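Local structure of uncharacterized protein (Staphylococcus aureus subsp. aureus Mu50, 4QPV) at residues P19-Q33 with S265-S277. The protein is of unknown function but belongs to the DUF1672 family, with an unusual fold built from a repeated kinked-helix-beta-beta-beta unit. Numbering follows the deposited sequence. Where two conformers were deposited one is given.
Sequences PEEMEASKYVGQGFQ and SNKYINTKRPNYS
A two-stranded antiparallel ribbon joins the N-terminal strand 21-23 to strand 268-270, near the C-terminal end of the modelled chain. Met22 and Ile269 form its hydrogen-bonded pair, with Met22 N giving to Ile269 O at 3.1 Å and Ile269 N to Met22 O at 2.8 Å. The ladder runs on at both ends, through Ala24 N to Lys267 O and Thr271 N to Glu20 O. Water 1 also donates to Glu20 O and links it to Asn270 OD1 and Lys272 N.

Thr271 is held on several sides. Its OG1 donates to Pro19 O at 2.7 Å, while CG2 packs against CB and the CE methyl of selenomethionine Met22. Its carbonyl O takes the hydroxyl of Tyr27 at 2.7 Å. The Tyr27 ring reaches this place because CG is anti to the backbone N (chi1 178°). On the way, Tyr27 CB and CG touch Ile269 CG2, the two side chains crossing at about a right angle, and CE2 meets Pro274 CB at 3.6 Å. Pro274 CD touches the edge of the Phe32 ring at CD1. Phe226 of strand 220-227 packs on Ile269 and Ala24, and Thr165 on Tyr27, Phe32 and Pro274.

Past the type II turn Gly29-Phe32, Gln33 N donates to Lys272 O. Arg273 then grips Gln33 O side-on with NE (2.9 Å) and NH2 (3.0 Å), the oxygen lying in the guanidinium plane.

Every direct hydrogen bond between the two segments thus ends on a main-chain carbonyl. Beyond the short ribbon, the Thr271, Tyr27 and Arg273 side chains and the Gln33 N to Lys272 O bond hold the segments together.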
ATOM      1  N   PRO A  19     -10.340 -12.273 -18.562  1.00 43.52           N
ATOM      2  CA  PRO A  19     -11.318 -11.230 -18.936  1.00 44.01           C
ATOM      3  C   PRO A  19     -10.884  -9.845 -18.457  1.00 46.63           C
ATOM      4  O   PRO A  19     -10.086  -9.763 -17.515  1.00 44.26           O
ATOM      5  CB  PRO A  19     -12.609 -11.673 -18.234  1.00 46.03           C
ATOM      6  CG  PRO A  19     -12.160 -12.531 -17.108  1.00 49.59           C
ATOM      7  CD  PRO A  19     -10.894 -13.208 -17.561  1.00 45.07           C
ATOM      8  N   GLU A  20     -11.422  -8.770 -19.088  1.00 43.25           N
ATOM      9  CA  GLU A  20     -11.139  -7.371 -18.754  1.00 42.00           C
ATOM     10  C   GLU A  20     -11.469  -7.087 -17.294  1.00 40.72           C
ATOM     11  O   GLU A  20     -10.727  -6.378 -16.607  1.00 37.15           O
ATOM     12  CB  GLU A  20     -11.949  -6.416 -19.659  1.00 44.98           C
ATOM     13  CG  GLU A  20     -11.529  -4.955 -19.524  1.00 60.68           C
ATOM     14  CD  GLU A  20     -12.365  -3.930 -20.269  1.00 93.42           C
ATOM     15  OE1 GLU A  20     -12.377  -3.966 -21.522  1.00 96.33           O
ATOM     16  OE2 GLU A  20     -12.959  -3.052 -19.601  1.00 86.51           O
ATOM     17  N   GLU A  21     -12.607  -7.612 -16.844  1.00 37.03           N
ATOM     18  CA  GLU A  21     -13.073  -7.412 -15.483  0.50 35.74           C
ATOM     19  C   GLU A  21     -13.417  -8.748 -14.860  1.00 39.41           C
ATOM     20  O   GLU A  21     -13.818  -9.668 -15.573  1.00 40.59           O
ATOM     21  CB  GLU A  21     -14.277  -6.464 -15.464  0.50 37.41           C
ATOM     22  CG  GLU A  21     -14.092  -5.305 -14.503  0.50 42.00           C
ATOM     23  CD  GLU A  21     -15.128  -4.201 -14.605  0.50 60.38           C
ATOM     24  OE1 GLU A  21     -16.339  -4.514 -14.660  0.50 54.41           O
ATOM     25  OE2 GLU A  21     -14.725  -3.016 -14.588  0.50 51.26           O
HETATM   26  N   MSE A  22     -13.229  -8.850 -13.557  1.00 34.09           N
HETATM   27  CA  MSE A  22     -13.487 -10.022 -12.753  1.00 32.69           C
HETATM   28  C   MSE A  22     -14.027  -9.613 -11.416  1.00 34.33           C
HETATM   29  O   MSE A  22     -13.746  -8.493 -10.962  1.00 32.68           O
HETATM   30  CB  MSE A  22     -12.125 -10.705 -12.536  1.00 34.01           C
HETATM   31  CG  MSE A  22     -12.183 -12.177 -12.374  1.00 39.11           C
HETATM   32 SE   MSE A  22     -10.337 -12.741 -12.292  0.75 42.31          SE
HETATM   33  CE  MSE A  22     -10.042 -13.036 -14.004  1.00 40.13           C
ATOM     34  N   GLU A  23     -14.688 -10.549 -10.719  1.00 30.80           N
ATOM     35  CA  GLU A  23     -15.106 -10.331  -9.334  1.00 30.42           C
ATOM     36  C   GLU A  23     -13.852 -10.172  -8.471  1.00 32.82           C
ATOM     37  O   GLU A  23     -12.894 -10.957  -8.591  1.00 31.64           O
ATOM     38  CB  GLU A  23     -15.980 -11.495  -8.830  1.00 32.45           C
ATOM     39  CG  GLU A  23     -17.325 -11.525  -9.530  1.00 42.84           C
ATOM     40  CD  GLU A  23     -18.222 -12.699  -9.209  1.00 61.13           C
ATOM     41  OE1 GLU A  23     -18.292 -13.099  -8.024  1.00 47.05           O
ATOM     42  OE2 GLU A  23     -18.918 -13.172 -10.136  1.00 65.18           O
ATOM     43  N   ALA A  24     -13.826  -9.128  -7.643  1.00 29.16           N
ATOM     44  CA  ALA A  24     -12.677  -8.857  -6.780  1.00 29.74           C
ATOM     45  C   ALA A  24     -12.340 -10.042  -5.862  1.00 35.84           C
ATOM     46  O   ALA A  24     -11.159 -10.301  -5.614  1.00 33.38           O
ATOM     47  CB  ALA A  24     -12.938  -7.634  -5.948  1.00 30.17           C
ATOM     48  N   SER A  25     -13.369 -10.804  -5.422  1.00 34.32           N
ATOM     49  CA  SER A  25     -13.175 -11.976  -4.551  1.00 35.01           C
ATOM     50  C   SER A  25     -12.401 -13.116  -5.253  1.00 40.44           C
ATOM     51  O   SER A  25     -11.819 -13.965  -4.582  1.00 43.14           O
ATOM     52  CB  SER A  25     -14.531 -12.494  -4.075  1.00 37.64           C
ATOM     53  OG  SER A  25     -15.286 -12.944  -5.185  1.00 45.51           O
ATOM     54  N   LYS A  26     -12.393 -13.137  -6.580  1.00 35.41           N
ATOM     55  CA  LYS A  26     -11.716 -14.177  -7.331  1.00 36.42           C
ATOM     56  C   LYS A  26     -10.434 -13.655  -8.025  1.00 39.22           C
ATOM     57  O   LYS A  26      -9.690 -14.441  -8.623  1.00 42.34           O
ATOM     58  CB  LYS A  26     -12.693 -14.794  -8.347  1.00 40.29           C
ATOM     59  CG  LYS A  26     -13.822 -15.560  -7.650  1.00 50.27           C
ATOM     60  CD  LYS A  26     -15.011 -15.848  -8.537  1.00 62.40           C
ATOM     61  CE  LYS A  26     -16.170 -16.359  -7.705  1.00 73.07           C
ATOM     62  NZ  LYS A  26     -17.402 -16.545  -8.515  1.00 85.44           N
ATOM     63  N   TYR A  27     -10.181 -12.346  -7.958  1.00 29.54           N
ATOM     64  CA  TYR A  27      -9.003 -11.798  -8.611  1.00 27.35           C
ATOM     65  C   TYR A  27      -7.737 -11.985  -7.742  1.00 28.16           C
ATOM     66  O   TYR A  27      -7.696 -11.534  -6.597  1.00 27.21           O
ATOM     67  CB  TYR A  27      -9.234 -10.328  -8.931  1.00 26.64           C
ATOM     68  CG  TYR A  27      -8.036  -9.655  -9.567  1.00 25.50           C
ATOM     69  CD1 TYR A  27      -7.650  -9.960 -10.870  1.00 26.33           C
ATOM     70  CD2 TYR A  27      -7.330  -8.661  -8.889  1.00 23.92           C
ATOM     71  CE1 TYR A  27      -6.567  -9.325 -11.471  1.00 24.32           C
ATOM     72  CE2 TYR A  27      -6.263  -7.994  -9.493  1.00 23.81           C
ATOM     73  CZ  TYR A  27      -5.903  -8.313 -10.790  1.00 26.66           C
ATOM     74  OH  TYR A  27      -4.870  -7.656 -11.404  1.00 26.30           O
ATOM     75  N   VAL A  28      -6.725 -12.665  -8.297  1.00 25.06           N
ATOM     76  CA  VAL A  28      -5.458 -12.915  -7.606  1.00 24.70           C
ATOM     77  C   VAL A  28      -4.273 -12.278  -8.390  1.00 29.21           C
ATOM     78  O   VAL A  28      -3.117 -12.613  -8.137  1.00 29.59           O
ATOM     79  CB  VAL A  28      -5.227 -14.430  -7.283  1.00 27.99           C
ATOM     80  CG1 VAL A  28      -6.282 -14.946  -6.294  1.00 27.75           C
ATOM     81  CG2 VAL A  28      -5.167 -15.301  -8.551  1.00 28.62           C
ATOM     82  N   GLY A  29      -4.571 -11.339  -9.292  1.00 26.01           N
ATOM     83  CA  GLY A  29      -3.537 -10.660 -10.073  1.00 25.70           C
ATOM     84  C   GLY A  29      -3.327 -11.200 -11.475  1.00 31.60           C
ATOM     85  O   GLY A  29      -2.406 -10.757 -12.175  1.00 30.64           O
ATOM     86  N   GLN A  30      -4.181 -12.156 -11.921  1.00 28.43           N
ATOM     87  CA  GLN A  30      -4.013 -12.722 -13.273  1.00 29.03           C
ATOM     88  C   GLN A  30      -4.298 -11.620 -14.315  1.00 32.16           C
ATOM     89  O   GLN A  30      -5.246 -10.854 -14.164  1.00 31.23           O
ATOM     90  CB  GLN A  30      -4.883 -13.990 -13.497  1.00 30.44           C
ATOM     91  CG  GLN A  30      -6.390 -13.796 -13.340  1.00 33.42           C
ATOM     92  CD  GLN A  30      -6.883 -14.041 -11.923  1.00 43.14           C
ATOM     93  OE1 GLN A  30      -6.566 -13.311 -10.982  1.00 31.75           O
ATOM     94  NE2 GLN A  30      -7.728 -15.046 -11.758  1.00 35.45           N
ATOM     95  N   GLY A  31      -3.392 -11.468 -15.268  1.00 29.67           N
ATOM     96  CA  GLY A  31      -3.529 -10.437 -16.291  1.00 30.16           C
ATOM     97  C   GLY A  31      -2.971  -9.076 -15.914  1.00 30.63           C
ATOM     98  O   GLY A  31      -2.960  -8.178 -16.751  1.00 28.57           O
ATOM     99  N   PHE A  32      -2.483  -8.898 -14.658  1.00 27.42           N
ATOM    100  CA  PHE A  32      -1.909  -7.616 -14.231  1.00 25.41           C
ATOM    101  C   PHE A  32      -0.743  -7.239 -15.117  1.00 29.12           C
ATOM    102  O   PHE A  32       0.205  -8.024 -15.290  1.00 28.76           O
ATOM    103  CB  PHE A  32      -1.470  -7.638 -12.754  1.00 25.88           C
ATOM    104  CG  PHE A  32      -0.724  -6.390 -12.311  1.00 26.34           C
ATOM    105  CD1 PHE A  32      -1.350  -5.150 -12.306  1.00 28.29           C
ATOM    106  CD2 PHE A  32       0.605  -6.462 -11.903  1.00 26.84           C
ATOM    107  CE1 PHE A  32      -0.672  -4.003 -11.869  1.00 29.57           C
ATOM    108  CE2 PHE A  32       1.283  -5.326 -11.471  1.00 28.88           C
ATOM    109  CZ  PHE A  32       0.648  -4.093 -11.470  1.00 27.76           C
ATOM    110  N   GLN A  33      -0.827  -6.058 -15.731  1.00 26.31           N
ATOM    111  CA  GLN A  33       0.239  -5.603 -16.624  1.00 25.36           C
ATOM    112  C   GLN A  33       0.297  -4.086 -16.729  1.00 29.28           C
ATOM    113  O   GLN A  33      -0.496  -3.511 -17.474  1.00 28.75           O
ATOM    114  CB  GLN A  33       0.066  -6.201 -18.052  1.00 28.13           C
ATOM    115  CG  GLN A  33       1.206  -5.881 -19.047  1.00 31.00           C
ATOM    116  CD  GLN A  33       2.568  -6.218 -18.472  1.00 37.04           C
ATOM    117  OE1 GLN A  33       3.342  -5.343 -18.064  1.00 32.32           O
ATOM    118  NE2 GLN A  33       2.841  -7.492 -18.332  1.00 28.25           N
ATOM    119  N   SER A 265     -17.338  -0.007  -3.342  1.00 25.99           N
ATOM    120  CA  SER A 265     -17.652   0.029  -4.772  1.00 26.18           C
ATOM    121  C   SER A 265     -18.393  -1.254  -5.186  1.00 30.02           C
ATOM    122  O   SER A 265     -18.696  -2.095  -4.335  1.00 29.23           O
ATOM    123  CB  SER A 265     -16.369   0.196  -5.579  1.00 27.50           C
ATOM    124  OG  SER A 265     -15.507  -0.921  -5.376  1.00 32.99           O
ATOM    125  N   ASN A 266     -18.591  -1.463  -6.499  1.00 27.43           N
ATOM    126  CA  ASN A 266     -19.236  -2.697  -6.960  1.00 27.95           C
ATOM    127  C   ASN A 266     -18.237  -3.888  -6.820  1.00 28.55           C
ATOM    128  O   ASN A 266     -17.089  -3.699  -6.378  1.00 25.67           O
ATOM    129  CB  ASN A 266     -19.809  -2.534  -8.384  1.00 30.87           C
ATOM    130  CG  ASN A 266     -18.795  -2.435  -9.501  1.00 39.40           C
ATOM    131  OD1 ASN A 266     -17.621  -2.805  -9.364  1.00 32.14           O
ATOM    132  ND2 ASN A 266     -19.249  -1.982 -10.662  1.00 36.50           N
ATOM    133  N   LYS A 267     -18.682  -5.113  -7.153  1.00 25.72           N
ATOM    134  CA  LYS A 267     -17.896  -6.327  -6.916  1.00 26.22           C
ATOM    135  C   LYS A 267     -16.747  -6.554  -7.890  1.00 30.92           C
ATOM    136  O   LYS A 267     -16.024  -7.540  -7.737  1.00 30.12           O
ATOM    137  CB  LYS A 267     -18.834  -7.562  -6.955  1.00 30.62           C
ATOM    138  CG  LYS A 267     -19.435  -7.877  -8.323  1.00 40.36           C
ATOM    139  CD  LYS A 267     -20.223  -9.194  -8.322  1.00 49.74           C
ATOM    140  CE  LYS A 267     -21.571  -9.111  -7.638  1.00 63.51           C
ATOM    141  NZ  LYS A 267     -22.310 -10.400  -7.730  1.00 72.28           N
ATOM    142  N   TYR A 268     -16.583  -5.681  -8.899  1.00 28.52           N
ATOM    143  CA  TYR A 268     -15.622  -5.943  -9.971  1.00 28.79           C
ATOM    144  C   TYR A 268     -14.300  -5.218  -9.844  1.00 31.97           C
ATOM    145  O   TYR A 268     -14.197  -4.209  -9.159  1.00 31.72           O
ATOM    146  CB  TYR A 268     -16.242  -5.603 -11.326  1.00 31.92           C
ATOM    147  CG  TYR A 268     -17.484  -6.415 -11.614  1.00 36.85           C
ATOM    148  CD1 TYR A 268     -17.394  -7.749 -12.007  1.00 40.28           C
ATOM    149  CD2 TYR A 268     -18.751  -5.863 -11.459  1.00 38.65           C
ATOM    150  CE1 TYR A 268     -18.537  -8.512 -12.247  1.00 42.87           C
ATOM    151  CE2 TYR A 268     -19.901  -6.612 -11.710  1.00 41.31           C
ATOM    152  CZ  TYR A 268     -19.789  -7.938 -12.101  1.00 52.37           C
ATOM    153  OH  TYR A 268     -20.919  -8.682 -12.350  1.00 58.56           O
ATOM    154  N   ILE A 269     -13.290  -5.743 -10.536  1.00 28.31           N
ATOM    155  CA  ILE A 269     -11.953  -5.164 -10.561  1.00 27.38           C
ATOM    156  C   ILE A 269     -11.381  -5.328 -11.961  1.00 32.05           C
ATOM    157  O   ILE A 269     -11.545  -6.382 -12.584  1.00 32.54           O
ATOM    158  CB  ILE A 269     -11.012  -5.737  -9.448  1.00 29.54           C
ATOM    159  CG1 ILE A 269      -9.680  -4.917  -9.313  1.00 28.62           C
ATOM    160  CG2 ILE A 269     -10.728  -7.232  -9.624  1.00 30.13           C
ATOM    161  CD1 ILE A 269      -9.832  -3.452  -8.749  1.00 34.98           C
ATOM    162  N   ASN A 270     -10.727  -4.278 -12.458  1.00 28.23           N
ATOM    163  CA  ASN A 270     -10.064  -4.320 -13.763  1.00 28.12           C
ATOM    164  C   ASN A 270      -8.823  -5.218 -13.623  1.00 28.05           C
ATOM    165  O   ASN A 270      -7.962  -4.925 -12.801  1.00 26.33           O
ATOM    166  CB  ASN A 270      -9.697  -2.898 -14.183  1.00 30.00           C
ATOM    167  CG  ASN A 270      -9.165  -2.810 -15.582  1.00 44.04           C
ATOM    168  OD1 ASN A 270      -8.055  -3.237 -15.880  1.00 34.02           O
ATOM    169  ND2 ASN A 270      -9.946  -2.233 -16.458  1.00 41.25           N
ATOM    170  N   THR A 271      -8.732  -6.300 -14.397  1.00 24.82           N
ATOM    171  CA  THR A 271      -7.638  -7.276 -14.234  1.00 24.84           C
ATOM    172  C   THR A 271      -6.253  -6.751 -14.641  1.00 28.99           C
ATOM    173  O   THR A 271      -5.274  -7.060 -13.962  1.00 28.00           O
ATOM    174  CB  THR A 271      -7.942  -8.596 -14.966  1.00 31.20           C
ATOM    175  OG1 THR A 271      -8.146  -8.338 -16.354  1.00 30.62           O
ATOM    176  CG2 THR A 271      -9.165  -9.324 -14.381  1.00 29.78           C
ATOM    177  N   LYS A 272      -6.177  -5.988 -15.738  1.00 26.68           N
ATOM    178  CA  LYS A 272      -4.909  -5.460 -16.244  0.50 26.42           C
ATOM    179  C   LYS A 272      -4.424  -4.301 -15.375  1.00 29.30           C
ATOM    180  O   LYS A 272      -3.220  -4.173 -15.143  1.00 29.03           O
ATOM    181  CB  LYS A 272      -5.078  -5.009 -17.712  0.50 28.91           C
ATOM    182  CG  LYS A 272      -3.777  -4.682 -18.434  0.50 32.61           C
ATOM    183  CD  LYS A 272      -4.049  -4.106 -19.826  0.50 36.49           C
ATOM    184  CE  LYS A 272      -2.798  -4.057 -20.669  0.50 48.78           C
ATOM    185  NZ  LYS A 272      -3.049  -3.452 -22.010  0.50 55.73           N
ATOM    186  N   ARG A 273      -5.358  -3.460 -14.912  1.00 27.07           N
ATOM    187  CA  ARG A 273      -5.089  -2.262 -14.117  1.00 26.07           C
ATOM    188  C   ARG A 273      -6.007  -2.229 -12.895  1.00 29.48           C
ATOM    189  O   ARG A 273      -6.973  -1.472 -12.895  1.00 28.43           O
ATOM    190  CB  ARG A 273      -5.323  -1.000 -14.987  1.00 26.93           C
ATOM    191  CG  ARG A 273      -4.535  -0.962 -16.291  1.00 29.67           C
ATOM    192  CD  ARG A 273      -3.069  -0.614 -16.050  1.00 34.17           C
ATOM    193  NE  ARG A 273      -2.261  -1.174 -17.125  1.00 33.81           N
ATOM    194  CZ  ARG A 273      -2.144  -0.635 -18.333  1.00 39.19           C
ATOM    195  NH1 ARG A 273      -2.715   0.537 -18.605  1.00 31.51           N
ATOM    196  NH2 ARG A 273      -1.414  -1.233 -19.262  1.00 35.49           N
ATOM    197  N   PRO A 274      -5.685  -3.015 -11.829  1.00 26.73           N
ATOM    198  CA  PRO A 274      -6.581  -3.106 -10.654  1.00 25.12           C
ATOM    199  C   PRO A 274      -6.486  -1.907  -9.718  1.00 31.41           C
ATOM    200  O   PRO A 274      -6.165  -2.049  -8.533  1.00 32.95           O
ATOM    201  CB  PRO A 274      -6.106  -4.396  -9.971  1.00 25.43           C
ATOM    202  CG  PRO A 274      -4.646  -4.447 -10.272  1.00 29.17           C
ATOM    203  CD  PRO A 274      -4.539  -3.947 -11.703  1.00 26.73           C
ATOM    204  N   ASN A 275      -6.809  -0.731 -10.248  1.00 28.18           N
ATOM    205  CA  ASN A 275      -6.717   0.542  -9.541  1.00 27.58           C
ATOM    206  C   ASN A 275      -8.068   0.914  -8.900  1.00 29.25           C
ATOM    207  O   ASN A 275      -8.980   1.399  -9.578  1.00 29.87           O
ATOM    208  CB  ASN A 275      -6.242   1.643 -10.525  1.00 27.94           C
ATOM    209  CG  ASN A 275      -5.940   2.970  -9.877  1.00 41.07           C
ATOM    210  OD1 ASN A 275      -6.292   3.223  -8.723  1.00 33.53           O
ATOM    211  ND2 ASN A 275      -5.255   3.841 -10.608  1.00 38.42           N
ATOM    212  N   TYR A 276      -8.167   0.733  -7.578  1.00 25.82           N
ATOM    213  CA  TYR A 276      -9.401   1.046  -6.845  1.00 25.41           C
ATOM    214  C   TYR A 276      -9.790   2.528  -6.963  1.00 31.38           C
ATOM    215  O   TYR A 276     -10.977   2.839  -6.999  1.00 31.46           O
ATOM    216  CB  TYR A 276      -9.247   0.662  -5.363  1.00 25.43           C
ATOM    217  CG  TYR A 276     -10.564   0.611  -4.622  1.00 25.26           C
ATOM    218  CD1 TYR A 276     -11.321  -0.558  -4.586  1.00 26.48           C
ATOM    219  CD2 TYR A 276     -11.040   1.721  -3.925  1.00 25.37           C
ATOM    220  CE1 TYR A 276     -12.545  -0.608  -3.911  1.00 25.56           C
ATOM    221  CE2 TYR A 276     -12.253   1.679  -3.236  1.00 25.18           C
ATOM    222  CZ  TYR A 276     -13.004   0.516  -3.243  1.00 27.72           C
ATOM    223  OH  TYR A 276     -14.196   0.478  -2.575  1.00 29.65           O
ATOM    224  N   SER A 277      -8.798   3.448  -7.012  1.00 30.73           N
ATOM    225  CA  SER A 277      -9.079   4.894  -7.059  1.00 31.70           C
ATOM    226  C   SER A 277      -9.845   5.319  -8.320  1.00 35.28           C
ATOM    227  O   SER A 277     -10.441   6.403  -8.305  1.00 36.90           O
ATOM    228  CB  SER A 277      -7.792   5.700  -6.938  1.00 36.95           C
ATOM    229  OG  SER A 277      -7.060   5.680  -8.151  1.00 52.51           O
TER
HETATM  230  O   HOH W   1      -8.408  -5.387 -17.709  1.00 34.87           O
HETATM  231  O   HOH W   2     -17.382  -2.275 -13.245  1.00 54.41           O
HETATM  232  O   HOH W   3     -16.104  -9.374  -5.664  1.00 35.94           O